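Local coordinates for methylated RNA-binding protein 1 (Saccharomyces cerevisiae S288c, PDB 4RCM) that binds N6-methyladenosine-containing RNA through its YTH domain and lowers the stability of PHO4 mRNA by binding its 3'-UTR, at residues K118-P123 and G144-N149. Numbering follows the deposited sequence.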
ATOM      1  N   LYS A 118       7.590  10.654  -9.608  1.00 26.27           N
ATOM      2  CA  LYS A 118       9.008  10.458  -9.962  1.00 31.85           C
ATOM      3  C   LYS A 118       9.970  11.276  -9.106  1.00 32.29           C
ATOM      4  O   LYS A 118      11.114  10.841  -8.841  1.00 35.29           O
ATOM      5  CB  LYS A 118       9.243  10.784 -11.441  1.00 37.70           C
ATOM      6  CG  LYS A 118       8.849   9.652 -12.381  1.00 41.91           C
ATOM      7  CD  LYS A 118       8.672  10.157 -13.810  1.00 42.11           C
ATOM      8  CE  LYS A 118       8.447   9.025 -14.784  1.00 41.60           C
ATOM      9  NZ  LYS A 118       8.498   9.557 -16.171  1.00 46.08           N
ATOM     10  N   ARG A 119       9.498  12.445  -8.667  1.00 33.17           N
ATOM     11  CA  ARG A 119      10.219  13.314  -7.723  1.00 28.40           C
ATOM     12  C   ARG A 119      10.775  12.636  -6.477  1.00 29.46           C
ATOM     13  O   ARG A 119      11.767  13.111  -5.933  1.00 30.92           O
ATOM     14  CB  ARG A 119       9.286  14.437  -7.251  1.00 33.31           C
ATOM     15  N   PHE A 120      10.125  11.568  -5.988  1.00 26.48           N
ATOM     16  CA  PHE A 120      10.513  10.941  -4.707  1.00 21.35           C
ATOM     17  C   PHE A 120      11.559   9.865  -4.817  1.00 21.67           C
ATOM     18  O   PHE A 120      11.293   8.778  -5.345  1.00 18.81           O
ATOM     19  CB  PHE A 120       9.290  10.356  -4.048  1.00 22.15           C
ATOM     20  CG  PHE A 120       8.247  11.368  -3.786  1.00 22.79           C
ATOM     21  CD1 PHE A 120       8.302  12.148  -2.640  1.00 22.99           C
ATOM     22  CD2 PHE A 120       7.254  11.597  -4.699  1.00 18.39           C
ATOM     23  CE1 PHE A 120       7.348  13.111  -2.405  1.00 21.32           C
ATOM     24  CE2 PHE A 120       6.293  12.562  -4.478  1.00 20.46           C
ATOM     25  CZ  PHE A 120       6.326  13.317  -3.326  1.00 19.85           C
ATOM     26  N   LEU A 121      12.754  10.149  -4.284  1.00 20.77           N
ATOM     27  CA  LEU A 121      13.898   9.306  -4.481  1.00 19.33           C
ATOM     28  C   LEU A 121      14.156   8.584  -3.179  1.00 19.07           C
ATOM     29  O   LEU A 121      14.016   9.185  -2.100  1.00 20.08           O
ATOM     30  CB  LEU A 121      15.108  10.161  -4.923  1.00 21.38           C
ATOM     31  CG  LEU A 121      14.747  11.088  -6.086  1.00 23.75           C
ATOM     32  CD1 LEU A 121      15.933  11.943  -6.539  1.00 29.27           C
ATOM     33  CD2 LEU A 121      14.186  10.286  -7.259  1.00 24.53           C
ATOM     34  N   ILE A 122      14.492   7.306  -3.267  1.00 16.74           N
ATOM     35  CA  ILE A 122      14.514   6.453  -2.102  1.00 21.46           C
ATOM     36  C   ILE A 122      15.940   6.032  -1.723  1.00 28.68           C
ATOM     37  O   ILE A 122      16.519   5.149  -2.344  1.00 26.31           O
ATOM     38  CB  ILE A 122      13.641   5.194  -2.292  1.00 21.32           C
ATOM     39  CG1 ILE A 122      12.231   5.576  -2.770  1.00 22.21           C
ATOM     40  CG2 ILE A 122      13.592   4.379  -0.993  1.00 22.16           C
ATOM     41  CD1 ILE A 122      11.486   6.533  -1.843  1.00 20.79           C
ATOM     42  N   PRO A 123      16.485   6.633  -0.653  1.00 37.32           N
ATOM     43  CA  PRO A 123      17.891   6.419  -0.347  1.00 39.36           C
ATOM     44  C   PRO A 123      18.357   4.951  -0.329  1.00 37.99           C
ATOM     45  O   PRO A 123      19.501   4.684  -0.699  1.00 35.97           O
ATOM     46  CB  PRO A 123      18.045   7.058   1.043  1.00 38.96           C
ATOM     47  CG  PRO A 123      17.000   8.101   1.107  1.00 38.00           C
ATOM     48  CD  PRO A 123      15.869   7.654   0.227  1.00 40.09           C
ATOM     49  N   GLY A 144       7.262   9.122   3.048  1.00  8.42           N
ATOM     50  CA  GLY A 144       5.922   8.566   3.076  1.00  8.06           C
ATOM     51  C   GLY A 144       4.840   9.562   3.418  1.00  7.44           C
ATOM     52  O   GLY A 144       3.757   9.583   2.790  1.00  7.87           O
ATOM     53  N   ILE A 145       5.134  10.424   4.393  1.00  7.82           N
ATOM     54  CA  ILE A 145       4.176  11.419   4.816  1.00  8.40           C
ATOM     55  C   ILE A 145       3.912  12.375   3.665  1.00  8.58           C
ATOM     56  O   ILE A 145       2.747  12.774   3.370  1.00  8.15           O
ATOM     57  CB  ILE A 145       4.687  12.223   6.060  1.00  8.43           C
ATOM     58  CG1 ILE A 145       4.643  11.355   7.320  1.00  8.69           C
ATOM     59  CG2 ILE A 145       3.879  13.479   6.251  1.00  8.71           C
ATOM     60  CD1 ILE A 145       3.240  10.979   7.778  1.00  9.05           C
ATOM     61  N   SER A 146       4.969  12.797   3.005  1.00  9.74           N
ATOM     62  CA  SER A 146       4.766  13.741   1.874  0.70  9.75           C
ATOM     63  C   SER A 146       3.944  13.072   0.754  1.00 10.23           C
ATOM     64  O   SER A 146       3.116  13.723   0.123  1.00 10.36           O
ATOM     65  CB  SER A 146       6.102  14.273   1.350  0.70 10.87           C
ATOM     66  OG  SER A 146       6.823  13.247   0.704  0.70 11.45           O
ATOM     67  N   ILE A 147       4.136  11.770   0.510  1.00  9.89           N
ATOM     68  CA  ILE A 147       3.314  11.079  -0.483  1.00 10.08           C
ATOM     69  C   ILE A 147       1.833  10.954  -0.017  1.00 10.15           C
ATOM     70  O   ILE A 147       0.914  11.166  -0.804  1.00  8.47           O
ATOM     71  CB  ILE A 147       3.921   9.744  -0.957  1.00 10.99           C
ATOM     72  CG1 ILE A 147       5.292   9.976  -1.611  1.00 11.37           C
ATOM     73  CG2 ILE A 147       3.046   9.130  -2.055  1.00 11.46           C
ATOM     74  CD1 ILE A 147       6.200   8.764  -1.590  1.00 12.59           C
ATOM     75  N   ILE A 148       1.597  10.640   1.258  1.00  9.72           N
ATOM     76  CA  ILE A 148       0.211  10.635   1.773  1.00  9.59           C
ATOM     77  C   ILE A 148      -0.445  11.971   1.484  1.00 10.08           C
ATOM     78  O   ILE A 148      -1.599  11.996   1.063  1.00  9.96           O
ATOM     79  CB  ILE A 148       0.130  10.342   3.287  1.00  9.62           C
ATOM     80  CG1 ILE A 148       0.576   8.918   3.554  1.00 10.10           C
ATOM     81  CG2 ILE A 148      -1.278  10.525   3.808  1.00 10.02           C
ATOM     82  CD1 ILE A 148      -0.390   7.853   3.004  1.00 10.88           C
ATOM     83  N   ASN A 149       0.302  13.074   1.660  1.00 11.45           N
ATOM     84  CA  ASN A 149      -0.287  14.409   1.509  1.00 11.42           C
ATOM     85  C   ASN A 149      -0.680  14.713   0.080  1.00 12.45           C
ATOM     86  O   ASN A 149      -1.688  15.426  -0.173  1.00 10.09           O
ATOM     87  CB  ASN A 149       0.634  15.511   2.059  1.00 12.31           C
ATOM     88  CG  ASN A 149       0.659  15.558   3.582  1.00 11.01           C
ATOM     89  OD1 ASN A 149      -0.342  15.230   4.266  1.00 11.30           O
ATOM     90  ND2 ASN A 149       1.806  15.918   4.131  1.00 10.45           N
TER
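Phe120 lays its ring against Ile147 in a small apolar CH-pi contact that joins the chain just before strand 121-122 to helix 141-151 of the YTH domain. The methylene CG1 of Ile147 lies 3.7 Å from the centroid of the Phe120 ring and only 4° off the ring normal, practically over its centre. All six ring carbons are therefore at nearly the same distance from it; the nearest, Phe120 CE1, is 3.8 Å from Ile147 CG1. With CG1 of Ile147 anti to the carbonyl carbon (chi1 -60°), the longer arm points at the ring, and Ile147 CD1 lies 4.0 Å from Phe120 CG. The flat aromatic face suits this CG1-CD1 arm, whose methylene hydrogens can point into the pi cloud.

Ser146, the residue just before Ile147 in the helix, brings OG obliquely to the ring, 3.2 Å from Phe120 CE1. No hydrogen bond crosses the contact: this small hydroxyl bonds instead to the carbonyl O of Ile143 in its own helix.

Phe120 is tied by backbone hydrogen bonding to Ile130, whose side chain also touches Ile147, while Ile147 reaches Phe64 of strand 61-67, linking the small two-stranded antiparallel sheet (121-122 and 128-129) through the helix to the mixed sheet.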